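Glycosyltransferase Gtf1 (Streptococcus pneumoniae, PDB 4PQG) belongs to the GT-B clan of glycosyltransferases, pairing two parallel-sheet domains with an extended antiparallel sheet and holding uridine-5'-diphosphate in a pocket. Local coordinates at residues K44-M50 and N68-Y74; T85-V89 and D131-H135; I343-K348 and L373-I378. All coordinates share one frame; numbering follows the deposited sequence.

Contact 1. Residues K44-M50 and N68-Y74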
loop_
_atom_site.group_PDB
_atom_site.type_symbol
_atom_site.label_atom_id
_atom_site.label_comp_id
_atom_site.label_asym_id
_atom_site.label_seq_id
_atom_site.Cartn_x
_atom_site.Cartn_y
_atom_site.Cartn_z
ATOM N N LYS A 44 11.060 -7.552 -9.906
ATOM C CA LYS A 44 11.573 -6.855 -8.726
ATOM C C LYS A 44 10.630 -5.717 -8.377
ATOM O O LYS A 44 10.185 -4.985 -9.260
ATOM C CB LYS A 44 12.980 -6.292 -8.973
ATOM C CG LYS A 44 13.998 -7.335 -9.425
ATOM C CD LYS A 44 14.368 -8.303 -8.315
ATOM C CE LYS A 44 15.534 -9.183 -8.780
ATOM N NZ LYS A 44 16.044 -10.035 -7.673
ATOM N N PHE A 45 10.330 -5.603 -7.089
ATOM C CA PHE A 45 9.535 -4.505 -6.569
ATOM C C PHE A 45 10.426 -3.592 -5.736
ATOM O O PHE A 45 10.935 -3.965 -4.682
ATOM C CB PHE A 45 8.310 -5.033 -5.820
ATOM C CG PHE A 45 7.361 -5.783 -6.720
ATOM C CD1 PHE A 45 6.247 -5.154 -7.251
ATOM C CD2 PHE A 45 7.618 -7.102 -7.076
ATOM C CE1 PHE A 45 5.376 -5.831 -8.109
ATOM C CE2 PHE A 45 6.770 -7.784 -7.939
ATOM C CZ PHE A 45 5.647 -7.150 -8.459
ATOM N N ILE A 46 10.654 -2.410 -6.285
ATOM C CA ILE A 46 11.604 -1.438 -5.752
ATOM C C ILE A 46 10.828 -0.434 -4.899
ATOM O O ILE A 46 9.835 0.122 -5.357
ATOM C CB ILE A 46 12.298 -0.687 -6.914
ATOM C CG1 ILE A 46 13.102 -1.672 -7.788
ATOM C CG2 ILE A 46 13.170 0.462 -6.387
ATOM C CD1 ILE A 46 13.274 -1.213 -9.220
ATOM N N PHE A 47 11.288 -0.211 -3.672
ATOM C CA PHE A 47 10.781 0.872 -2.822
ATOM C C PHE A 47 11.874 1.913 -2.585
ATOM O O PHE A 47 13.003 1.562 -2.235
ATOM C CB PHE A 47 10.274 0.294 -1.508
ATOM C CG PHE A 47 9.214 -0.759 -1.698
ATOM C CD1 PHE A 47 7.869 -0.406 -1.731
ATOM C CD2 PHE A 47 9.571 -2.094 -1.892
ATOM C CE1 PHE A 47 6.893 -1.367 -1.937
ATOM C CE2 PHE A 47 8.601 -3.064 -2.100
ATOM C CZ PHE A 47 7.263 -2.702 -2.104
ATOM N N THR A 48 11.530 3.188 -2.787
ATOM C CA THR A 48 12.529 4.276 -2.751
ATOM C C THR A 48 12.562 5.088 -1.459
ATOM O O THR A 48 13.526 5.857 -1.229
ATOM C CB THR A 48 12.374 5.247 -3.944
ATOM O OG1 THR A 48 11.048 5.789 -3.947
ATOM C CG2 THR A 48 12.638 4.527 -5.276
ATOM N N ASP A 49 11.522 4.940 -0.625
ATOM C CA ASP A 49 11.461 5.622 0.667
ATOM C C ASP A 49 12.484 5.078 1.642
ATOM O O ASP A 49 12.809 3.895 1.632
ATOM C CB ASP A 49 10.085 5.483 1.321
ATOM C CG ASP A 49 9.037 6.404 0.718
ATOM O OD1 ASP A 49 9.332 7.210 -0.203
ATOM O OD2 ASP A 49 7.892 6.307 1.181
ATOM N N MET A 50 12.963 5.953 2.516
ATOM C CA MET A 50 13.753 5.528 3.664
ATOM C C MET A 50 12.806 4.867 4.691
ATOM O O MET A 50 11.888 5.510 5.212
ATOM C CB MET A 50 14.493 6.742 4.253
ATOM C CG MET A 50 15.244 6.453 5.558
ATOM S SD MET A 50 16.616 5.315 5.255
ATOM C CE MET A 50 17.705 6.326 4.242
ATOM N N ASN A 68 13.209 -12.535 -2.643
ATOM C CA ASN A 68 13.980 -12.305 -3.865
ATOM C C ASN A 68 13.238 -11.468 -4.909
ATOM O O ASN A 68 13.773 -11.192 -5.965
ATOM C CB ASN A 68 14.505 -13.622 -4.453
ATOM C CG ASN A 68 13.392 -14.528 -4.947
ATOM O OD1 ASN A 68 12.315 -14.069 -5.359
ATOM N ND2 ASN A 68 13.650 -15.829 -4.915
ATOM N N GLN A 69 12.005 -11.069 -4.610
ATOM C CA GLN A 69 11.300 -10.083 -5.438
ATOM C C GLN A 69 11.480 -8.635 -4.927
ATOM O O GLN A 69 10.942 -7.701 -5.522
ATOM C CB GLN A 69 9.809 -10.420 -5.466
ATOM C CG GLN A 69 9.417 -11.543 -6.403
ATOM C CD GLN A 69 7.944 -11.888 -6.286
ATOM O OE1 GLN A 69 7.428 -12.108 -5.185
ATOM N NE2 GLN A 69 7.258 -11.944 -7.424
ATOM N N VAL A 70 12.218 -8.444 -3.833
ATOM C CA VAL A 70 12.240 -7.137 -3.166
ATOM C C VAL A 70 13.560 -6.395 -3.351
ATOM O O VAL A 70 14.622 -6.950 -3.070
ATOM C CB VAL A 70 11.912 -7.269 -1.664
ATOM C CG1 VAL A 70 12.079 -5.931 -0.940
ATOM C CG2 VAL A 70 10.496 -7.803 -1.496
ATOM N N ILE A 71 13.481 -5.152 -3.832
ATOM C CA ILE A 71 14.624 -4.224 -3.826
ATOM C C ILE A 71 14.286 -2.987 -2.985
ATOM O O ILE A 71 13.234 -2.362 -3.177
ATOM C CB ILE A 71 15.026 -3.778 -5.247
ATOM C CG1 ILE A 71 15.652 -4.957 -6.006
ATOM C CG2 ILE A 71 16.036 -2.632 -5.171
ATOM C CD1 ILE A 71 15.938 -4.713 -7.476
ATOM N N TRP A 72 15.150 -2.676 -2.025
ATOM C CA TRP A 72 15.057 -1.442 -1.267
ATOM C C TRP A 72 16.183 -0.581 -1.729
ATOM O O TRP A 72 17.344 -1.011 -1.722
ATOM C CB TRP A 72 15.114 -1.699 0.242
ATOM C CG TRP A 72 15.044 -0.435 1.088
ATOM C CD1 TRP A 72 14.303 0.725 0.842
ATOM C CD2 TRP A 72 15.758 -0.164 2.339
ATOM N NE1 TRP A 72 14.510 1.659 1.826
ATOM C CE2 TRP A 72 15.366 1.187 2.755
ATOM C CE3 TRP A 72 16.657 -0.876 3.122
ATOM C CZ2 TRP A 72 15.855 1.770 3.912
ATOM C CZ3 TRP A 72 17.136 -0.278 4.291
ATOM C CH2 TRP A 72 16.760 1.021 4.662
ATOM N N LEU A 73 15.850 0.619 -2.205
ATOM C CA LEU A 73 16.841 1.542 -2.763
ATOM C C LEU A 73 18.153 1.625 -1.949
ATOM O O LEU A 73 19.260 1.498 -2.504
ATOM C CB LEU A 73 16.219 2.939 -2.941
ATOM C CG LEU A 73 17.139 4.139 -3.231
ATOM C CD1 LEU A 73 17.788 4.031 -4.613
ATOM C CD2 LEU A 73 16.379 5.458 -3.100
ATOM N N TYR A 74 18.036 1.835 -0.641
ATOM C CA TYR A 74 19.213 2.150 0.194
ATOM C C TYR A 74 20.102 0.921 0.463
ATOM O O TYR A 74 21.303 1.033 0.652
ATOM C CB TYR A 74 18.769 2.847 1.491
ATOM C CG TYR A 74 18.122 4.191 1.210
ATOM C CD1 TYR A 74 18.899 5.346 1.120
ATOM C CD2 TYR A 74 16.731 4.296 1.001
ATOM C CE1 TYR A 74 18.323 6.579 0.850
ATOM C CE2 TYR A 74 16.138 5.518 0.729
ATOM C CZ TYR A 74 16.945 6.651 0.638
ATOM O OH TYR A 74 16.413 7.869 0.344
#
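Met-50 reaches Tyr-74 by a double bend: CG stands anti to the backbone N (chi1 174°), and turns at chi2 and chi3 lay CE over the centre of the ring, 3.4 Å from its centroid, a CH-pi contact. SD lies above the same ring and also meets Trp-72 at its edge, 3.9 Å from CZ2, so one thioether makes Met-aromatic contacts with two residues. On the opposite face of Tyr-74 sits Leu-73 CD2; the Tyr-74 OH is hydrogen-bonded to Glu-192 and Lys-205. Trp-72 likewise carries CG anti to its N (chi1 179°), which lets NE1 give Asp-49 O a hydrogen bond of 2.8 Å, in the ring and carbonyl planes. Strands 44-47 and 70-72 run parallel; Phe-45 N to Gln-69 O measures 2.7 Å, and three more backbone bonds continue the ladder to Leu-73. Ile-46 CG1 lies alongside Ile-71 CB at 3.8 Å, with Phe-212 touching both. Lys-44 NZ holds Asn-68 O at 3.1 Å. Strand 42-47, helix 56-63 and strand 70-72 form a beta-alpha-beta unit, with 70-72 outermost in a parallel sheet; past the last rung an indole N-H, a thioether and one tyrosine face keep the two segments joined.

Contact 2. Residues T85-V89 and D131-H135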
loop_
_atom_site.group_PDB
_atom_site.type_symbol
_atom_site.label_atom_id
_atom_site.label_comp_id
_atom_site.label_asym_id
_atom_site.label_seq_id
_atom_site.Cartn_x
_atom_site.Cartn_y
_atom_site.Cartn_z
ATOM N N THR A 85 14.802 -9.948 10.536
ATOM C CA THR A 85 15.664 -9.655 11.677
ATOM C C THR A 85 15.918 -10.944 12.449
ATOM O O THR A 85 14.974 -11.641 12.822
ATOM C CB THR A 85 15.071 -8.580 12.621
ATOM O OG1 THR A 85 14.977 -7.321 11.930
ATOM C CG2 THR A 85 15.947 -8.396 13.865
ATOM N N SER A 86 17.193 -11.270 12.658
ATOM C CA SER A 86 17.562 -12.441 13.461
ATOM C C SER A 86 18.631 -12.118 14.500
ATOM O O SER A 86 19.017 -12.978 15.287
ATOM C CB SER A 86 18.003 -13.595 12.569
ATOM O OG SER A 86 19.047 -13.195 11.707
ATOM N N VAL A 87 19.083 -10.863 14.520
ATOM C CA VAL A 87 20.013 -10.382 15.536
ATOM C C VAL A 87 19.362 -10.373 16.933
ATOM O O VAL A 87 18.234 -9.910 17.094
ATOM C CB VAL A 87 20.526 -8.980 15.152
ATOM C CG1 VAL A 87 21.283 -8.335 16.292
ATOM C CG2 VAL A 87 21.408 -9.070 13.909
ATOM N N THR A 88 20.090 -10.872 17.935
ATOM C CA THR A 88 19.594 -10.941 19.321
ATOM C C THR A 88 20.089 -9.780 20.174
ATOM O O THR A 88 20.977 -9.045 19.759
ATOM C CB THR A 88 20.049 -12.230 20.025
ATOM O OG1 THR A 88 21.480 -12.261 20.077
ATOM C CG2 THR A 88 19.539 -13.463 19.304
ATOM N N VAL A 89 19.529 -9.637 21.377
ATOM C CA VAL A 89 20.012 -8.655 22.350
ATOM C C VAL A 89 21.520 -8.771 22.601
ATOM O O VAL A 89 22.227 -7.758 22.695
ATOM C CB VAL A 89 19.259 -8.757 23.693
ATOM C CG1 VAL A 89 19.810 -7.766 24.705
ATOM C CG2 VAL A 89 17.777 -8.482 23.482
ATOM N N ASP A 131 13.836 -12.404 21.874
ATOM C CA ASP A 131 15.000 -11.544 22.055
ATOM C C ASP A 131 15.595 -11.017 20.728
ATOM O O ASP A 131 16.758 -10.601 20.689
ATOM C CB ASP A 131 16.064 -12.227 22.940
ATOM C CG ASP A 131 16.829 -13.328 22.219
ATOM O OD1 ASP A 131 16.395 -13.795 21.138
ATOM O OD2 ASP A 131 17.885 -13.731 22.746
ATOM N N LEU A 132 14.798 -11.029 19.656
ATOM C CA LEU A 132 15.223 -10.467 18.362
ATOM C C LEU A 132 15.119 -8.938 18.386
ATOM O O LEU A 132 14.114 -8.386 18.863
ATOM C CB LEU A 132 14.403 -11.069 17.208
ATOM C CG LEU A 132 14.373 -12.607 17.081
ATOM C CD1 LEU A 132 13.432 -13.059 15.969
ATOM C CD2 LEU A 132 15.758 -13.206 16.864
ATOM N N VAL A 133 16.155 -8.249 17.893
ATOM C CA VAL A 133 16.239 -6.785 18.002
ATOM C C VAL A 133 16.279 -6.102 16.631
ATOM O O VAL A 133 17.221 -6.294 15.866
ATOM C CB VAL A 133 17.447 -6.328 18.838
ATOM C CG1 VAL A 133 17.462 -4.806 18.971
ATOM C CG2 VAL A 133 17.419 -6.970 20.224
ATOM N N GLN A 134 15.252 -5.299 16.359
ATOM C CA GLN A 134 15.040 -4.660 15.056
ATOM C C GLN A 134 15.973 -3.452 14.943
ATOM O O GLN A 134 16.601 -3.254 13.913
ATOM C CB GLN A 134 13.551 -4.268 14.893
ATOM C CG GLN A 134 13.155 -3.574 13.591
ATOM C CD GLN A 134 13.367 -2.061 13.634
ATOM O OE1 GLN A 134 13.170 -1.422 14.684
ATOM N NE2 GLN A 134 13.766 -1.474 12.496
ATOM N N HIS A 135 16.048 -2.657 16.007
ATOM C CA HIS A 135 17.004 -1.547 16.095
ATOM C C HIS A 135 17.310 -1.201 17.528
ATOM O O HIS A 135 16.577 -1.606 18.429
ATOM C CB HIS A 135 16.542 -0.333 15.279
ATOM C CG HIS A 135 15.499 0.521 15.947
ATOM N ND1 HIS A 135 14.188 0.243 15.881
ATOM C CD2 HIS A 135 15.610 1.721 16.650
ATOM C CE1 HIS A 135 13.492 1.194 16.523
ATOM N NE2 HIS A 135 14.362 2.106 16.986
#
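Leu-132 lies against the backbone of residues 85-87. CB passes 4.0 Å from Val-87 O; CG, anti to the carbonyl carbon (chi1 -55°), brings the two methyls against the loop backbone, where CD1 meets Thr-85 O at 3.8 Å and CD2 meets Ser-86 O at 3.6 Å. The backbones touch in a single bridge, Thr-88 with Leu-132. Val-133 N gives Val-87 O a nearly straight bond of 2.8 Å, whereas Val-89 N to Asp-131 O is weak, its N-H angle only 133°. Beside this bridge Val-89 CG2 meets Val-133 CG2 at 3.6 Å, with Leu-125 of strand 119-125 touching both. Thr-88 turns CG2 alongside the Asp-131 carboxylate and uses OG1 to N-cap helix 89-93, while Asp-91 OD2 accepts from its backbone N, consistent with a capping box. Thr-85 presses CG2 to 3.2 Å from Val-133 O; its OG1 bonds to Phe-150 O and Asn-55. The loop thus lies across the start of strand 133-140 in the extended antiparallel sheet, held here by one firm and one weak backbone bond and by methyl contacts, with Ser-86 and Val-87 also bonded to Ser-151; Val-133 O is buried beneath a methyl group without a polar partner.

Contact 3. Residues I343-K348 and L373-I378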
loop_
_atom_site.group_PDB
_atom_site.type_symbol
_atom_site.label_atom_id
_atom_site.label_comp_id
_atom_site.label_asym_id
_atom_site.label_seq_id
_atom_site.Cartn_x
_atom_site.Cartn_y
_atom_site.Cartn_z
ATOM N N ILE A 343 -16.501 6.347 5.836
ATOM C CA ILE A 343 -17.037 5.277 6.670
ATOM C C ILE A 343 -18.022 5.841 7.697
ATOM O O ILE A 343 -18.951 5.138 8.110
ATOM C CB ILE A 343 -15.927 4.417 7.300
ATOM C CG1 ILE A 343 -15.112 3.722 6.199
ATOM C CG2 ILE A 343 -16.518 3.353 8.214
ATOM C CD1 ILE A 343 -13.836 3.084 6.697
ATOM N N ASP A 344 -17.854 7.117 8.057
ATOM C CA ASP A 344 -18.771 7.749 9.015
ATOM C C ASP A 344 -20.214 7.748 8.527
ATOM O O ASP A 344 -21.134 7.530 9.315
ATOM C CB ASP A 344 -18.311 9.151 9.428
ATOM C CG ASP A 344 -18.120 10.076 8.246
ATOM O OD1 ASP A 344 -17.410 9.670 7.297
ATOM O OD2 ASP A 344 -18.675 11.201 8.269
ATOM N N TRP A 345 -20.409 7.963 7.227
ATOM C CA TRP A 345 -21.726 7.823 6.616
ATOM C C TRP A 345 -22.279 6.438 6.775
ATOM O O TRP A 345 -23.473 6.283 7.068
ATOM C CB TRP A 345 -21.709 8.234 5.145
ATOM C CG TRP A 345 -21.319 9.674 4.897
ATOM C CD1 TRP A 345 -21.260 10.712 5.818
ATOM C CD2 TRP A 345 -20.956 10.292 3.611
ATOM N NE1 TRP A 345 -20.878 11.881 5.215
ATOM C CE2 TRP A 345 -20.679 11.705 3.899
ATOM C CE3 TRP A 345 -20.813 9.828 2.308
ATOM C CZ2 TRP A 345 -20.289 12.597 2.911
ATOM C CZ3 TRP A 345 -20.406 10.732 1.316
ATOM C CH2 TRP A 345 -20.158 12.090 1.614
ATOM N N LEU A 346 -21.437 5.410 6.605
ATOM C CA LEU A 346 -21.887 4.031 6.797
ATOM C C LEU A 346 -22.284 3.738 8.239
ATOM O O LEU A 346 -23.295 3.054 8.485
ATOM C CB LEU A 346 -20.816 3.013 6.363
ATOM C CG LEU A 346 -20.435 3.026 4.881
ATOM C CD1 LEU A 346 -19.359 1.975 4.635
ATOM C CD2 LEU A 346 -21.667 2.764 4.021
ATOM N N VAL A 347 -21.483 4.222 9.186
ATOM C CA VAL A 347 -21.779 3.995 10.594
ATOM C C VAL A 347 -23.159 4.585 10.945
ATOM O O VAL A 347 -24.008 3.881 11.514
ATOM C CB VAL A 347 -20.661 4.531 11.534
ATOM C CG1 VAL A 347 -21.099 4.488 12.992
ATOM C CG2 VAL A 347 -19.385 3.715 11.369
ATOM N N LYS A 348 -23.389 5.849 10.583
ATOM C CA LYS A 348 -24.701 6.504 10.791
ATOM C C LYS A 348 -25.884 5.802 10.097
ATOM O O LYS A 348 -26.997 5.736 10.641
ATOM C CB LYS A 348 -24.638 7.979 10.396
ATOM C CG LYS A 348 -23.590 8.748 11.190
ATOM C CD LYS A 348 -23.764 10.250 11.074
ATOM C CE LYS A 348 -22.839 10.971 12.041
ATOM N NZ LYS A 348 -23.191 12.418 12.090
ATOM N N LEU A 373 -12.873 9.822 14.844
ATOM C CA LEU A 373 -14.250 10.166 14.516
ATOM C C LEU A 373 -15.188 8.958 14.623
ATOM O O LEU A 373 -16.271 9.063 15.201
ATOM C CB LEU A 373 -14.343 10.832 13.129
ATOM C CG LEU A 373 -15.745 11.116 12.578
ATOM C CD1 LEU A 373 -16.560 11.992 13.533
ATOM C CD2 LEU A 373 -15.680 11.759 11.196
ATOM N N LEU A 374 -14.764 7.808 14.100
ATOM C CA LEU A 374 -15.618 6.628 14.075
ATOM C C LEU A 374 -15.985 6.131 15.490
ATOM O O LEU A 374 -17.147 5.827 15.757
ATOM C CB LEU A 374 -14.994 5.515 13.233
ATOM C CG LEU A 374 -14.752 5.776 11.742
ATOM C CD1 LEU A 374 -14.218 4.500 11.094
ATOM C CD2 LEU A 374 -16.004 6.270 11.018
ATOM N N ARG A 375 -14.985 6.060 16.371
ATOM C CA ARG A 375 -15.185 5.757 17.786
ATOM C C ARG A 375 -16.134 6.748 18.474
ATOM O O ARG A 375 -16.948 6.356 19.312
ATOM C CB ARG A 375 -13.843 5.752 18.517
ATOM C CG ARG A 375 -13.002 4.526 18.231
ATOM C CD ARG A 375 -11.870 4.363 19.229
ATOM N NE ARG A 375 -10.739 5.238 18.915
ATOM C CZ ARG A 375 -9.682 4.888 18.177
ATOM N NH1 ARG A 375 -8.713 5.766 17.964
ATOM N NH2 ARG A 375 -9.583 3.664 17.659
ATOM N N GLU A 376 -16.010 8.023 18.119
ATOM C CA GLU A 376 -16.858 9.075 18.655
ATOM C C GLU A 376 -18.337 8.885 18.265
ATOM O O GLU A 376 -19.213 8.961 19.129
ATOM C CB GLU A 376 -16.320 10.440 18.228
ATOM C CG GLU A 376 -17.224 11.624 18.511
ATOM C CD GLU A 376 -16.718 12.891 17.830
ATOM O OE1 GLU A 376 -15.558 13.279 18.086
ATOM O OE2 GLU A 376 -17.478 13.490 17.034
ATOM N N ILE A 377 -18.598 8.626 16.982
ATOM C CA ILE A 377 -19.947 8.344 16.495
ATOM C C ILE A 377 -20.559 7.113 17.186
ATOM O O ILE A 377 -21.713 7.149 17.640
ATOM C CB ILE A 377 -19.985 8.169 14.951
ATOM C CG1 ILE A 377 -19.488 9.441 14.263
ATOM C CG2 ILE A 377 -21.395 7.833 14.469
ATOM C CD1 ILE A 377 -19.211 9.283 12.785
ATOM N N ILE A 378 -19.779 6.040 17.270
ATOM C CA ILE A 378 -20.205 4.807 17.912
ATOM C C ILE A 378 -20.528 5.041 19.396
ATOM O O ILE A 378 -21.586 4.608 19.876
ATOM C CB ILE A 378 -19.143 3.702 17.724
ATOM C CG1 ILE A 378 -19.002 3.370 16.235
ATOM C CG2 ILE A 378 -19.492 2.448 18.514
ATOM C CD1 ILE A 378 -17.738 2.591 15.901
#
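Val-347 N bonds to Ile-343 O at 2.9 Å, the shortest polar bond here, and it lies within helix 343-353; this turn presents Val-347 and Ile-343 to Ile-377 and Leu-374 of the neighbouring helix, where the side-chain contacts are van der Waals, nearly all carbon to carbon. The segment axes are 10.0 Å apart and nearly parallel, 14° between their directions. Val-347 holds CG1 anti to its backbone N (chi1 171°), which places that methyl against Ile-377 CG2 at 3.7 Å and against Ile-378 CG1 at 4.0 Å. Ile-377 uses both branches: CG2 also faces Lys-348 CG, while CD1 reaches past it to Asp-344 CB at 3.5 Å and to Lys-348 CE at 4.1 Å. Leu-374 forks as well, CD2 lying 3.6 Å from Asp-344 N and CD1 meeting Ile-343 CG2 at 3.9 Å, the two side chains crossing at about a right angle. At the outer side Leu-373 CD2 brushes the CB and CG of Asp-344. The extended Lys-348 chain thus lends its methylenes to the packing, and its NZ ends in a salt bridge with Glu-458 of helix 458-474. On the inner side Val-347 also rests on Phe-362, Ile-364 and Ile-387, and Ile-378 on Ile-387 and Leu-389, residues of strands 361-365 and 387-391. Both helices are therefore crossover helices lying against the parallel sheet of the Rossmann-like domain in the glycosyl transferases group 1 region, linking strands 330-334, 361-365 and 387-391. Since aliphatic carbons, including Asp-344 CB and the Lys-348 methylenes, do the joining, the fit of the helices probably rests on shape and on exclusion of water, with Asp-344 and Lys-348 as its partly exposed members.

The three contacts follow one another along the chain without touching and sample the three sheets of the protein. Contact 1 closes the margin of the seven-stranded parallel sheet, contact 2 ties a loop to the antiparallel extension, and contact 3 pairs helices on the six-stranded parallel sheet. Centres of contacts 1 and 2 are about 22 Å apart; the centre of contact 3 lies about 37 Å from that of contact 1, across the chain's centre, and about 40 Å from that of contact 2. The bound uridine-5'-diphosphate is about 9 Å from the Ile-343 side chain in contact 3 and about 14 Å from that of Phe-47 in contact 1, consistent with a GT-B cleft between two domains.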